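Local coordinates for protein TqaL (Neurospora crassa, PDB 7EEH) that belongs to the 2OG-Fe dioxygenase family of the cupin clan and holds an iron ion in a three-residue site, at residues T210-M215 with T249-S254; H184-D189 with I273-R278; R32-E37 with T243-D248; N206-F211 with S256-L261. The protein carries 1 engineered substitution. One frame throughout, in Å; residues are numbered along the deposited sequence.

Contact 1. Residues T210-M215 with T249-S254; sequences TFMHDM and TENKHS. With FE (Fe (III) ion), chain H.
Strands 210-213 and 252-254 pair antiparallel here, F211 facing S254, M212 facing H253 and H213 facing K252, in the three-stranded sheet beside the iron. F211 and S254 exchange two backbone hydrogen bonds, as do H213 and K252; H213 N to K252 O is the shortest at 2.8 Å. On the face carrying H213, its imidazole reaches over to S254, NE2 lying 3.0 Å from OG, with the hydroxyl at the ring edge; either group could donate. K252 shares that face, and its extended chain sets NZ 3.0 Å from M215 O, above the carbonyl plane, with E217 O as a further acceptor. The other face serves the metal. In the double-stranded beta-helix typical of this family the iron sits in a facial triad of two histidines and a carboxylate, and here H253 NE2 binds it at 2.1 Å. With CG between backbone N and carbonyl carbon (chi1 59°), the H253 ring leads away from M212, whose CG meets H253 CB instead (4.1 Å). The selenomethionine M212 bends at chi3 (49°) and brings CE to 3.0 Å from N251 OD1, which accepts from R232, while ND2 donates to V247 O.

Contact 2. Residues H184-D189 with I273-R278; sequences HTDGVD and IFFTRR. With FE (Fe (III) ion), chain H.
D186, the carboxylate of the HxD motif in the facial triad, stands against the ring of F275 on strand 267-277, just where the loop 184-189 delivers its metal ligands. D186 OD1 binds the iron at 2.1 Å and H184 NE2 at 2.2 Å, H253 supplying the third protein ligand. The other oxygen, D186 OD2, lies in the plane of the F275 ring at its edge, 3.3 Å from CE1, and the carboxylate stands almost perpendicular to that ring (87°). T191 OG1 also bonds OD2, so the arm of the carboxylate away from the metal has a polar partner as well as an aromatic edge beside it. Past G187, V188 turns its side chain toward the strand: CB packs on T276 O, and CG1, set anti to the carbonyl carbon (chi1 -65°), reaches F275 CB at 4.0 Å and also touches R277. D189 then ties the loop down twice. Its backbone N donates to T276 O (3.0 Å), and its OD2 receives R278 N at 2.9 Å, almost in line with the CG-OD2 bond, while OD1 is bonded by Y154 OH. The guanidinium of R277 leaves for D293, and R278 makes a cation-pi contact with W159. With both oxygens of D189 taken up by hydrogen bonds, its carboxylate is held in rotation, and the loop is fixed to the strand three residues beyond the metal-binding D186.

Contact 3. Residues R32-E37 with T243-D248; sequences RSIFVE and TLLLVD
R32 O is gripped by two N-H groups: V247 N comes at 3.0 Å along a nearly straight bond (169°), and N251 ND2 is a second donor. The carbonyl sits where the chain leaves helix 12-31, R32 having positive phi, and turns into strand 33-36, an edge strand of the large sheet within this chain. That strand runs antiparallel to 243-247. I34 and L245 exchange two backbone bonds, and so do V36 and T243, with V36 N to T243 O the shortest at 2.8 Å. On the face of I34 and L245 the two side chains lie side by side and point the same way, CG1 of I34 touching CB of L245 at 3.9 Å; Y28 of helix 12-31 packs against both. The other face bears S33, F35, L244 and L246, and there strand 209-213 comes up against it, M212 on S33 and L246, T210 on L244. F35, its CG anti to the backbone N (chi1 -177°), brings CD1 within 3.4 Å of T243 O and takes L244 CB at the ring edge, 4.0 Å from CD1. V247 CG2 lies over one face of the R32 guanidinium, whose NE forms a salt bridge with E250 while NH1 and NH2 donate to I29 O and Q145 O. Held on every nitrogen, that guanidinium has little freedom to turn, and its charge is probably well balanced.

Contact 4. Residues N206-F211 with S256-L261; sequences NSAVTF and SPVLPL
S256 points its side chain toward the bend before strand 209-213, and its hydroxyl does double duty. With OG between backbone N and carbonyl carbon (chi1 78°), it donates to N206 O at 2.9 Å, from above the carbonyl plane, and accepts V209 N at 3.0 Å. S256 CB meanwhile faces the edge of the F211 ring, 4.5 Å from CE2, while V209 CG1 lies over one face of the same ring. S207 lies alongside L259: the two CB atoms are 3.6 Å apart, and S207 OG receives L259 N in an essentially straight bond (179°). A208 CB and V258 CG2 meet at 4.0 Å. The bond from S256 N to V209 O carries the antiparallel pairing of strands 209-213 and 252-255 a step beyond the end of 252-255; beyond it the partner of 206-208 is loop, and A208 takes a left-handed backbone conformation, its N donating to P257 O from well above the carbonyl plane. Water 2 donates to both N206 O and P257 O, 2.7 Å from each, bridging the two segments. Outside them, P228 of the second subunit packs on F211.

Contacts 1, 2 and 3 gather near the iron, their centres 11 to 12 Å apart, while contact 4 lies farther out, about 17 Å from contact 1 and 21 Å from contact 2 between centres. Contacts 1 and 4 share T210 and F211 on strand 209-213, in the small sheet; contact 3 lies in the large sheet, and contact 2 joins a loop to its strand 267-277. Along the chain, 32-37 comes first, then 184-189, 206-211 overlapping 210-215, 243-248, 249-254, 256-261 and finally 273-278. Thus the triad combines that loop (H184, D186) with a strand of the small sheet (H253). D248 of contact 3 joins in as a second-shell residue, its carboxylate bonded by V188 N and D186 N.

Contact 1. Residues T210-M215 with T249-S254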
loop_
_atom_site.group_PDB
_atom_site.type_symbol
_atom_site.label_atom_id
_atom_site.label_comp_id
_atom_site.label_asym_id
_atom_site.label_seq_id
_atom_site.Cartn_x
_atom_site.Cartn_y
_atom_site.Cartn_z
ATOM N N THR B 210 -4.164 -24.895 19.652
ATOM C CA THR B 210 -3.261 -25.722 18.854
ATOM C C THR B 210 -1.837 -25.446 19.312
ATOM O O THR B 210 -1.382 -24.295 19.269
ATOM C CB THR B 210 -3.409 -25.437 17.357
ATOM O OG1 THR B 210 -4.789 -25.527 16.975
ATOM C CG2 THR B 210 -2.571 -26.415 16.510
ATOM N N PHE B 211 -1.159 -26.486 19.794
ATOM C CA PHE B 211 0.265 -26.438 20.102
ATOM C C PHE B 211 1.044 -27.035 18.942
ATOM O O PHE B 211 0.617 -28.019 18.341
ATOM C CB PHE B 211 0.586 -27.215 21.384
ATOM C CG PHE B 211 -0.159 -26.725 22.581
ATOM C CD1 PHE B 211 0.326 -25.664 23.320
ATOM C CD2 PHE B 211 -1.361 -27.307 22.954
ATOM C CE1 PHE B 211 -0.363 -25.188 24.423
ATOM C CE2 PHE B 211 -2.065 -26.838 24.061
ATOM C CZ PHE B 211 -1.559 -25.775 24.794
HETATM N N MSE B 212 2.187 -26.447 18.629
HETATM C CA MSE B 212 3.074 -27.107 17.697
HETATM C C MSE B 212 4.392 -27.383 18.378
HETATM O O MSE B 212 4.881 -26.571 19.169
HETATM C CB MSE B 212 3.265 -26.275 16.450
HETATM C CG MSE B 212 1.984 -26.170 15.622
HETATM SE SE MSE B 212 2.273 -24.702 14.421
HETATM C CE MSE B 212 3.985 -25.274 13.799
ATOM N N HIS B 213 4.954 -28.542 18.056
ATOM C CA HIS B 213 6.104 -29.088 18.749
ATOM C C HIS B 213 7.177 -29.408 17.722
ATOM O O HIS B 213 6.886 -29.618 16.541
ATOM C CB HIS B 213 5.732 -30.354 19.539
ATOM C CG HIS B 213 4.359 -30.320 20.141
ATOM N ND1 HIS B 213 4.108 -29.813 21.397
ATOM C CD2 HIS B 213 3.163 -30.734 19.659
ATOM C CE1 HIS B 213 2.819 -29.921 21.666
ATOM N NE2 HIS B 213 2.222 -30.471 20.624
ATOM N N ASP B 214 8.428 -29.431 18.174
ATOM C CA ASP B 214 9.488 -29.920 17.307
ATOM C C ASP B 214 9.398 -31.443 17.212
ATOM O O ASP B 214 8.603 -32.089 17.896
ATOM C CB ASP B 214 10.866 -29.444 17.797
ATOM C CG ASP B 214 11.243 -30.000 19.162
ATOM O OD1 ASP B 214 11.175 -31.226 19.360
ATOM O OD2 ASP B 214 11.645 -29.208 20.039
HETATM N N MSE B 215 10.183 -32.011 16.314
HETATM C CA MSE B 215 10.121 -33.455 16.011
HETATM C C MSE B 215 10.574 -34.334 17.176
HETATM O O MSE B 215 10.365 -35.501 17.104
HETATM C CB MSE B 215 10.850 -33.759 14.706
HETATM C CG MSE B 215 10.387 -32.897 13.574
HETATM SE SE MSE B 215 8.568 -33.276 13.112
HETATM C CE MSE B 215 8.657 -35.054 12.479
ATOM N N THR B 249 5.331 -32.104 7.815
ATOM C CA THR B 249 6.474 -32.996 7.913
ATOM C C THR B 249 7.566 -32.476 8.837
ATOM O O THR B 249 8.483 -33.230 9.172
ATOM C CB THR B 249 7.071 -33.227 6.523
ATOM O OG1 THR B 249 7.235 -31.963 5.875
ATOM C CG2 THR B 249 6.152 -34.091 5.676
ATOM N N GLU B 250 7.497 -31.221 9.263
ATOM C CA GLU B 250 8.567 -30.647 10.069
ATOM C C GLU B 250 8.092 -30.154 11.422
ATOM O O GLU B 250 8.910 -29.654 12.202
ATOM C CB GLU B 250 9.254 -29.504 9.305
ATOM C CG GLU B 250 9.798 -29.957 7.969
ATOM C CD GLU B 250 10.195 -28.806 7.085
ATOM O OE1 GLU B 250 10.468 -27.717 7.636
ATOM O OE2 GLU B 250 10.200 -28.992 5.848
ATOM N N ASN B 251 6.798 -30.284 11.716
ATOM C CA ASN B 251 6.183 -29.945 12.994
ATOM C C ASN B 251 5.307 -31.103 13.424
ATOM O O ASN B 251 4.827 -31.869 12.589
ATOM C CB ASN B 251 5.263 -28.721 12.930
ATOM C CG ASN B 251 5.951 -27.489 12.435
ATOM O OD1 ASN B 251 6.567 -26.768 13.214
ATOM N ND2 ASN B 251 5.831 -27.215 11.134
ATOM N N LYS B 252 5.208 -31.310 14.728
ATOM C CA LYS B 252 4.150 -32.132 15.282
ATOM C C LYS B 252 3.164 -31.158 15.891
ATOM O O LYS B 252 3.516 -30.002 16.157
ATOM C CB LYS B 252 4.660 -33.137 16.335
ATOM C CG LYS B 252 5.414 -34.327 15.786
ATOM C CD LYS B 252 6.064 -35.209 16.849
ATOM C CE LYS B 252 6.956 -36.285 16.206
ATOM N NZ LYS B 252 7.775 -37.063 17.193
ATOM N N HIS B 253 1.922 -31.599 16.085
ATOM C CA HIS B 253 0.954 -30.692 16.676
ATOM C C HIS B 253 -0.041 -31.468 17.527
ATOM O O HIS B 253 -0.111 -32.694 17.485
ATOM C CB HIS B 253 0.239 -29.855 15.605
ATOM C CG HIS B 253 -0.491 -30.665 14.585
ATOM N ND1 HIS B 253 0.135 -31.237 13.493
ATOM C CD2 HIS B 253 -1.804 -30.990 14.481
ATOM C CE1 HIS B 253 -0.761 -31.876 12.764
ATOM N NE2 HIS B 253 -1.942 -31.748 13.345
ATOM N N SER B 254 -0.794 -30.721 18.325
ATOM C CA SER B 254 -1.814 -31.282 19.196
ATOM C C SER B 254 -2.845 -30.197 19.466
ATOM O O SER B 254 -2.540 -29.004 19.396
ATOM C CB SER B 254 -1.208 -31.822 20.499
ATOM O OG SER B 254 -0.695 -30.780 21.306
HETATM FE FE FE H . -3.725 -32.900 13.047
HETATM O O HOH W 1 -5.378 -34.450 12.810
#

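Contact 2. Residues H184-D189 with I273-R278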
loop_
_atom_site.group_PDB
_atom_site.type_symbol
_atom_site.label_atom_id
_atom_site.label_comp_id
_atom_site.label_asym_id
_atom_site.label_seq_id
_atom_site.Cartn_x
_atom_site.Cartn_y
_atom_site.Cartn_z
ATOM N N HIS B 184 0.879 -35.475 17.170
ATOM C CA HIS B 184 0.864 -36.215 15.910
ATOM C C HIS B 184 1.301 -35.321 14.750
ATOM O O HIS B 184 1.406 -34.098 14.883
ATOM C CB HIS B 184 -0.536 -36.781 15.641
ATOM C CG HIS B 184 -1.563 -35.725 15.385
ATOM N ND1 HIS B 184 -2.154 -35.005 16.400
ATOM C CD2 HIS B 184 -2.089 -35.250 14.232
ATOM C CE1 HIS B 184 -3.008 -34.141 15.887
ATOM N NE2 HIS B 184 -2.994 -34.271 14.571
ATOM N N THR B 185 1.582 -35.962 13.611
ATOM C CA THR B 185 1.498 -35.347 12.293
ATOM C C THR B 185 0.302 -35.932 11.549
ATOM O O THR B 185 -0.145 -37.045 11.835
ATOM C CB THR B 185 2.767 -35.563 11.457
ATOM O OG1 THR B 185 2.801 -36.912 10.980
ATOM C CG2 THR B 185 4.019 -35.286 12.296
ATOM N N ASP B 186 -0.203 -35.175 10.582
ATOM C CA ASP B 186 -1.350 -35.585 9.782
ATOM C C ASP B 186 -0.970 -36.472 8.604
ATOM O O ASP B 186 -1.860 -36.900 7.862
ATOM C CB ASP B 186 -2.087 -34.357 9.242
ATOM C CG ASP B 186 -2.569 -33.422 10.334
ATOM O OD1 ASP B 186 -2.857 -33.880 11.459
ATOM O OD2 ASP B 186 -2.673 -32.212 10.041
ATOM N N GLY B 187 0.319 -36.728 8.392
ATOM C CA GLY B 187 0.740 -37.557 7.280
ATOM C C GLY B 187 0.677 -36.891 5.930
ATOM O O GLY B 187 0.619 -37.588 4.916
ATOM N N VAL B 188 0.685 -35.556 5.874
ATOM C CA VAL B 188 0.619 -34.850 4.596
ATOM C C VAL B 188 1.814 -33.901 4.516
ATOM O O VAL B 188 2.774 -34.040 5.283
ATOM C CB VAL B 188 -0.730 -34.113 4.443
ATOM C CG1 VAL B 188 -1.905 -35.115 4.388
ATOM C CG2 VAL B 188 -0.939 -33.138 5.588
ATOM N N ASP B 189 1.784 -32.955 3.572
ATOM C CA ASP B 189 2.842 -31.959 3.438
ATOM C C ASP B 189 2.497 -30.634 4.107
ATOM O O ASP B 189 3.328 -30.084 4.829
ATOM C CB ASP B 189 3.171 -31.716 1.956
ATOM C CG ASP B 189 3.813 -32.934 1.292
ATOM O OD1 ASP B 189 4.802 -33.456 1.850
ATOM O OD2 ASP B 189 3.315 -33.367 0.227
ATOM N N ILE B 273 -10.704 -27.701 7.397
ATOM C CA ILE B 273 -9.414 -28.356 7.600
ATOM C C ILE B 273 -8.930 -28.858 6.244
ATOM O O ILE B 273 -9.561 -29.737 5.639
ATOM C CB ILE B 273 -9.496 -29.497 8.622
ATOM C CG1 ILE B 273 -10.042 -28.974 9.951
ATOM C CG2 ILE B 273 -8.122 -30.133 8.815
ATOM C CD1 ILE B 273 -10.420 -30.049 10.917
ATOM N N PHE B 274 -7.821 -28.290 5.761
ATOM C CA PHE B 274 -7.241 -28.613 4.460
ATOM C C PHE B 274 -6.012 -29.480 4.685
ATOM O O PHE B 274 -5.039 -29.012 5.283
ATOM C CB PHE B 274 -6.816 -27.352 3.684
ATOM C CG PHE B 274 -7.904 -26.297 3.511
ATOM C CD1 PHE B 274 -8.300 -25.502 4.566
ATOM C CD2 PHE B 274 -8.463 -26.064 2.259
ATOM C CE1 PHE B 274 -9.272 -24.521 4.409
ATOM C CE2 PHE B 274 -9.433 -25.079 2.077
ATOM C CZ PHE B 274 -9.839 -24.307 3.163
ATOM N N PHE B 275 -6.040 -30.726 4.197
ATOM C CA PHE B 275 -4.881 -31.627 4.256
ATOM C C PHE B 275 -4.322 -31.762 2.846
ATOM O O PHE B 275 -4.943 -32.423 2.006
ATOM C CB PHE B 275 -5.253 -33.014 4.770
ATOM C CG PHE B 275 -5.817 -33.064 6.167
ATOM C CD1 PHE B 275 -5.002 -32.907 7.272
ATOM C CD2 PHE B 275 -7.161 -33.375 6.373
ATOM C CE1 PHE B 275 -5.519 -33.021 8.564
ATOM C CE2 PHE B 275 -7.682 -33.488 7.660
ATOM C CZ PHE B 275 -6.859 -33.313 8.752
ATOM N N THR B 276 -3.140 -31.182 2.583
ATOM C CA THR B 276 -2.588 -31.146 1.231
ATOM C C THR B 276 -1.269 -31.909 1.149
ATOM O O THR B 276 -0.347 -31.652 1.932
ATOM C CB THR B 276 -2.403 -29.692 0.762
ATOM O OG1 THR B 276 -3.688 -29.056 0.695
ATOM C CG2 THR B 276 -1.761 -29.658 -0.629
ATOM N N ARG B 277 -1.166 -32.823 0.176
ATOM C CA ARG B 277 0.050 -33.619 0.011
ATOM C C ARG B 277 0.276 -33.951 -1.458
ATOM O O ARG B 277 -0.638 -33.862 -2.284
ATOM C CB ARG B 277 -0.009 -34.912 0.824
ATOM C CG ARG B 277 -1.180 -35.847 0.429
ATOM C CD ARG B 277 -0.966 -37.257 0.983
ATOM N NE ARG B 277 -2.132 -38.129 0.793
ATOM C CZ ARG B 277 -2.499 -38.647 -0.379
ATOM N NH1 ARG B 277 -1.799 -38.395 -1.481
ATOM N NH2 ARG B 277 -3.563 -39.434 -0.456
ATOM N N ARG B 278 1.522 -34.320 -1.779
ATOM C CA ARG B 278 1.820 -34.906 -3.078
ATOM C C ARG B 278 1.153 -36.285 -3.173
ATOM O O ARG B 278 0.865 -36.914 -2.152
ATOM C CB ARG B 278 3.335 -35.022 -3.287
ATOM C CG ARG B 278 4.083 -33.666 -3.315
ATOM C CD ARG B 278 3.656 -32.840 -4.508
ATOM N NE ARG B 278 4.672 -31.909 -5.009
ATOM C CZ ARG B 278 4.433 -31.022 -5.980
ATOM N NH1 ARG B 278 3.221 -30.950 -6.531
ATOM N NH2 ARG B 278 5.387 -30.197 -6.403
HETATM FE FE FE H . -3.725 -32.900 13.047
HETATM O O HOH W 1 -5.378 -34.450 12.810
#

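Contact 3. Residues R32-E37 with T243-D248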
loop_
_atom_site.group_PDB
_atom_site.type_symbol
_atom_site.label_atom_id
_atom_site.label_comp_id
_atom_site.label_asym_id
_atom_site.label_seq_id
_atom_site.Cartn_x
_atom_site.Cartn_y
_atom_site.Cartn_z
ATOM N N ARG B 32 8.208 -22.114 9.066
ATOM C CA ARG B 32 7.575 -23.414 8.825
ATOM C C ARG B 32 6.144 -23.493 9.353
ATOM O O ARG B 32 5.543 -24.594 9.362
ATOM C CB ARG B 32 8.410 -24.570 9.391
ATOM C CG ARG B 32 9.927 -24.397 9.205
ATOM C CD ARG B 32 10.296 -24.025 7.781
ATOM N NE ARG B 32 10.197 -25.168 6.890
ATOM C CZ ARG B 32 10.341 -25.108 5.576
ATOM N NH1 ARG B 32 10.594 -23.948 4.973
ATOM N NH2 ARG B 32 10.238 -26.216 4.864
ATOM N N SER B 33 5.584 -22.368 9.795
ATOM C CA SER B 33 4.154 -22.203 10.031
ATOM C C SER B 33 3.851 -20.713 10.096
ATOM O O SER B 33 4.748 -19.897 10.305
ATOM C CB SER B 33 3.687 -22.888 11.312
ATOM O OG SER B 33 4.142 -22.206 12.462
ATOM N N ILE B 34 2.576 -20.369 9.886
ATOM C CA ILE B 34 2.099 -18.997 10.018
ATOM C C ILE B 34 0.696 -19.031 10.593
ATOM O O ILE B 34 -0.100 -19.927 10.292
ATOM C CB ILE B 34 2.057 -18.213 8.687
ATOM C CG1 ILE B 34 1.284 -18.986 7.603
ATOM C CG2 ILE B 34 3.451 -17.854 8.216
ATOM C CD1 ILE B 34 1.039 -18.147 6.353
ATOM N N PHE B 35 0.381 -18.029 11.405
ATOM C CA PHE B 35 -0.979 -17.814 11.879
ATOM C C PHE B 35 -1.433 -16.456 11.378
ATOM O O PHE B 35 -0.716 -15.466 11.534
ATOM C CB PHE B 35 -1.064 -17.892 13.400
ATOM C CG PHE B 35 -2.475 -17.752 13.938
ATOM C CD1 PHE B 35 -3.400 -18.773 13.770
ATOM C CD2 PHE B 35 -2.866 -16.602 14.613
ATOM C CE1 PHE B 35 -4.696 -18.650 14.273
ATOM C CE2 PHE B 35 -4.161 -16.475 15.103
ATOM C CZ PHE B 35 -5.069 -17.504 14.933
ATOM N N VAL B 36 -2.585 -16.418 10.726
ATOM C CA VAL B 36 -3.079 -15.189 10.128
ATOM C C VAL B 36 -4.416 -14.881 10.772
ATOM O O VAL B 36 -5.340 -15.700 10.708
ATOM C CB VAL B 36 -3.212 -15.296 8.602
ATOM C CG1 VAL B 36 -3.577 -13.941 8.024
ATOM C CG2 VAL B 36 -1.908 -15.808 7.982
ATOM N N GLU B 37 -4.513 -13.721 11.416
ATOM C CA GLU B 37 -5.766 -13.327 12.039
ATOM C C GLU B 37 -6.834 -13.081 10.981
ATOM O O GLU B 37 -6.547 -12.571 9.895
ATOM C CB GLU B 37 -5.563 -12.069 12.880
ATOM C CG GLU B 37 -4.334 -12.128 13.744
ATOM C CD GLU B 37 -4.665 -12.062 15.202
ATOM O OE1 GLU B 37 -5.747 -11.550 15.531
ATOM O OE2 GLU B 37 -3.850 -12.536 16.019
ATOM N N THR B 243 -6.634 -18.339 10.715
ATOM C CA THR B 243 -6.074 -19.394 9.871
ATOM C C THR B 243 -4.661 -19.752 10.315
ATOM O O THR B 243 -3.790 -18.879 10.411
ATOM C CB THR B 243 -6.052 -18.975 8.389
ATOM O OG1 THR B 243 -7.394 -18.867 7.889
ATOM C CG2 THR B 243 -5.326 -20.008 7.555
ATOM N N LEU B 244 -4.446 -21.038 10.576
ATOM C CA LEU B 244 -3.133 -21.610 10.859
ATOM C C LEU B 244 -2.713 -22.473 9.680
ATOM O O LEU B 244 -3.491 -23.321 9.233
ATOM C CB LEU B 244 -3.177 -22.466 12.129
ATOM C CG LEU B 244 -1.904 -23.261 12.401
ATOM C CD1 LEU B 244 -0.768 -22.319 12.805
ATOM C CD2 LEU B 244 -2.141 -24.355 13.454
ATOM N N LEU B 245 -1.496 -22.264 9.180
ATOM C CA LEU B 245 -0.911 -23.105 8.144
ATOM C C LEU B 245 0.426 -23.637 8.654
ATOM O O LEU B 245 1.223 -22.876 9.202
ATOM C CB LEU B 245 -0.714 -22.299 6.851
ATOM C CG LEU B 245 0.009 -22.939 5.661
ATOM C CD1 LEU B 245 -0.852 -24.040 5.072
ATOM C CD2 LEU B 245 0.272 -21.872 4.615
ATOM N N LEU B 246 0.681 -24.935 8.488
ATOM C CA LEU B 246 1.897 -25.529 9.037
ATOM C C LEU B 246 2.461 -26.573 8.083
ATOM O O LEU B 246 1.717 -27.254 7.376
ATOM C CB LEU B 246 1.658 -26.163 10.417
ATOM C CG LEU B 246 0.625 -27.282 10.597
ATOM C CD1 LEU B 246 1.204 -28.662 10.284
ATOM C CD2 LEU B 246 0.098 -27.249 12.020
ATOM N N VAL B 247 3.788 -26.694 8.081
ATOM C CA VAL B 247 4.475 -27.735 7.317
ATOM C C VAL B 247 4.370 -29.024 8.125
ATOM O O VAL B 247 4.949 -29.135 9.206
ATOM C CB VAL B 247 5.934 -27.366 7.040
ATOM C CG1 VAL B 247 6.673 -28.537 6.321
ATOM C CG2 VAL B 247 5.997 -26.082 6.220
ATOM N N ASP B 248 3.601 -29.990 7.616
ATOM C CA ASP B 248 3.184 -31.121 8.446
ATOM C C ASP B 248 4.311 -32.123 8.672
ATOM O O ASP B 248 4.250 -32.912 9.625
ATOM C CB ASP B 248 1.985 -31.820 7.799
ATOM C CG ASP B 248 1.431 -32.960 8.655
ATOM O OD1 ASP B 248 1.086 -32.722 9.830
ATOM O OD2 ASP B 248 1.351 -34.095 8.141
#

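Contact 4. Residues N206-F211 with S256-L261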
loop_
_atom_site.group_PDB
_atom_site.type_symbol
_atom_site.label_atom_id
_atom_site.label_comp_id
_atom_site.label_asym_id
_atom_site.label_seq_id
_atom_site.Cartn_x
_atom_site.Cartn_y
_atom_site.Cartn_z
ATOM N N ASN B 206 -7.725 -22.370 28.059
ATOM C CA ASN B 206 -7.044 -22.959 26.913
ATOM C C ASN B 206 -7.997 -23.959 26.264
ATOM O O ASN B 206 -7.842 -25.181 26.329
ATOM C CB ASN B 206 -5.707 -23.556 27.319
ATOM C CG ASN B 206 -4.552 -22.627 26.980
ATOM O OD1 ASN B 206 -4.723 -21.407 26.977
ATOM N ND2 ASN B 206 -3.385 -23.191 26.678
ATOM N N SER B 207 -9.037 -23.382 25.661
ATOM C CA SER B 207 -10.030 -24.125 24.898
ATOM C C SER B 207 -9.680 -24.116 23.406
ATOM O O SER B 207 -9.438 -23.057 22.817
ATOM C CB SER B 207 -11.415 -23.526 25.165
ATOM O OG SER B 207 -12.287 -23.613 24.058
ATOM N N ALA B 208 -9.624 -25.309 22.822
ATOM C CA ALA B 208 -9.306 -25.497 21.402
ATOM C C ALA B 208 -8.024 -24.760 21.002
ATOM O O ALA B 208 -7.987 -24.006 20.030
ATOM C CB ALA B 208 -10.482 -25.074 20.526
ATOM N N VAL B 209 -6.957 -24.994 21.767
ATOM C CA VAL B 209 -5.649 -24.394 21.517
ATOM C C VAL B 209 -4.814 -25.379 20.714
ATOM O O VAL B 209 -4.759 -26.566 21.051
ATOM C CB VAL B 209 -4.944 -24.020 22.833
ATOM C CG1 VAL B 209 -3.470 -23.727 22.595
ATOM C CG2 VAL B 209 -5.623 -22.813 23.474
ATOM N N THR B 210 -4.164 -24.895 19.652
ATOM C CA THR B 210 -3.261 -25.722 18.854
ATOM C C THR B 210 -1.837 -25.446 19.312
ATOM O O THR B 210 -1.382 -24.295 19.269
ATOM C CB THR B 210 -3.409 -25.437 17.357
ATOM O OG1 THR B 210 -4.789 -25.527 16.975
ATOM C CG2 THR B 210 -2.571 -26.415 16.510
ATOM N N PHE B 211 -1.159 -26.486 19.794
ATOM C CA PHE B 211 0.265 -26.438 20.102
ATOM C C PHE B 211 1.044 -27.035 18.942
ATOM O O PHE B 211 0.617 -28.019 18.341
ATOM C CB PHE B 211 0.586 -27.215 21.384
ATOM C CG PHE B 211 -0.159 -26.725 22.581
ATOM C CD1 PHE B 211 0.326 -25.664 23.320
ATOM C CD2 PHE B 211 -1.361 -27.307 22.954
ATOM C CE1 PHE B 211 -0.363 -25.188 24.423
ATOM C CE2 PHE B 211 -2.065 -26.838 24.061
ATOM C CZ PHE B 211 -1.559 -25.775 24.794
ATOM N N SER B 256 -6.143 -28.960 22.046
ATOM C CA SER B 256 -6.795 -29.164 23.329
ATOM C C SER B 256 -8.306 -29.163 23.149
ATOM O O SER B 256 -8.819 -28.598 22.180
ATOM C CB SER B 256 -6.372 -28.074 24.311
ATOM O OG SER B 256 -7.064 -26.867 24.064
ATOM N N PRO B 257 -9.053 -29.797 24.058
ATOM C CA PRO B 257 -10.511 -29.886 23.884
ATOM C C PRO B 257 -11.185 -28.524 23.911
ATOM O O PRO B 257 -10.734 -27.591 24.580
ATOM C CB PRO B 257 -10.963 -30.736 25.080
ATOM C CG PRO B 257 -9.734 -31.445 25.537
ATOM C CD PRO B 257 -8.597 -30.526 25.255
ATOM N N VAL B 258 -12.301 -28.422 23.186
ATOM C CA VAL B 258 -13.178 -27.271 23.349
ATOM C C VAL B 258 -13.735 -27.270 24.763
ATOM O O VAL B 258 -14.204 -28.299 25.264
ATOM C CB VAL B 258 -14.311 -27.301 22.315
ATOM C CG1 VAL B 258 -15.235 -26.111 22.518
ATOM C CG2 VAL B 258 -13.747 -27.301 20.916
ATOM N N LEU B 259 -13.686 -26.110 25.414
ATOM C CA LEU B 259 -14.271 -25.939 26.737
ATOM C C LEU B 259 -15.517 -25.076 26.640
ATOM O O LEU B 259 -15.476 -24.003 26.023
ATOM C CB LEU B 259 -13.272 -25.293 27.706
ATOM C CG LEU B 259 -12.067 -26.144 28.094
ATOM C CD1 LEU B 259 -11.096 -25.321 28.922
ATOM C CD2 LEU B 259 -12.491 -27.392 28.838
ATOM N N PRO B 260 -16.636 -25.498 27.226
ATOM C CA PRO B 260 -17.850 -24.687 27.142
ATOM C C PRO B 260 -17.811 -23.546 28.143
ATOM O O PRO B 260 -17.384 -23.705 29.288
ATOM C CB PRO B 260 -18.969 -25.685 27.470
ATOM C CG PRO B 260 -18.310 -26.764 28.271
ATOM C CD PRO B 260 -16.810 -26.666 28.111
ATOM N N LEU B 261 -18.245 -22.376 27.688
ATOM C CA LEU B 261 -18.369 -21.231 28.579
ATOM C C LEU B 261 -19.391 -21.511 29.676
ATOM O O LEU B 261 -19.068 -21.512 30.870
ATOM C CB LEU B 261 -18.765 -20.005 27.767
ATOM C CG LEU B 261 -18.936 -18.710 28.546
ATOM C CD1 LEU B 261 -17.671 -18.401 29.328
ATOM C CD2 LEU B 261 -19.297 -17.583 27.594
HETATM O O HOH W 2 -8.850 -27.682 26.566
#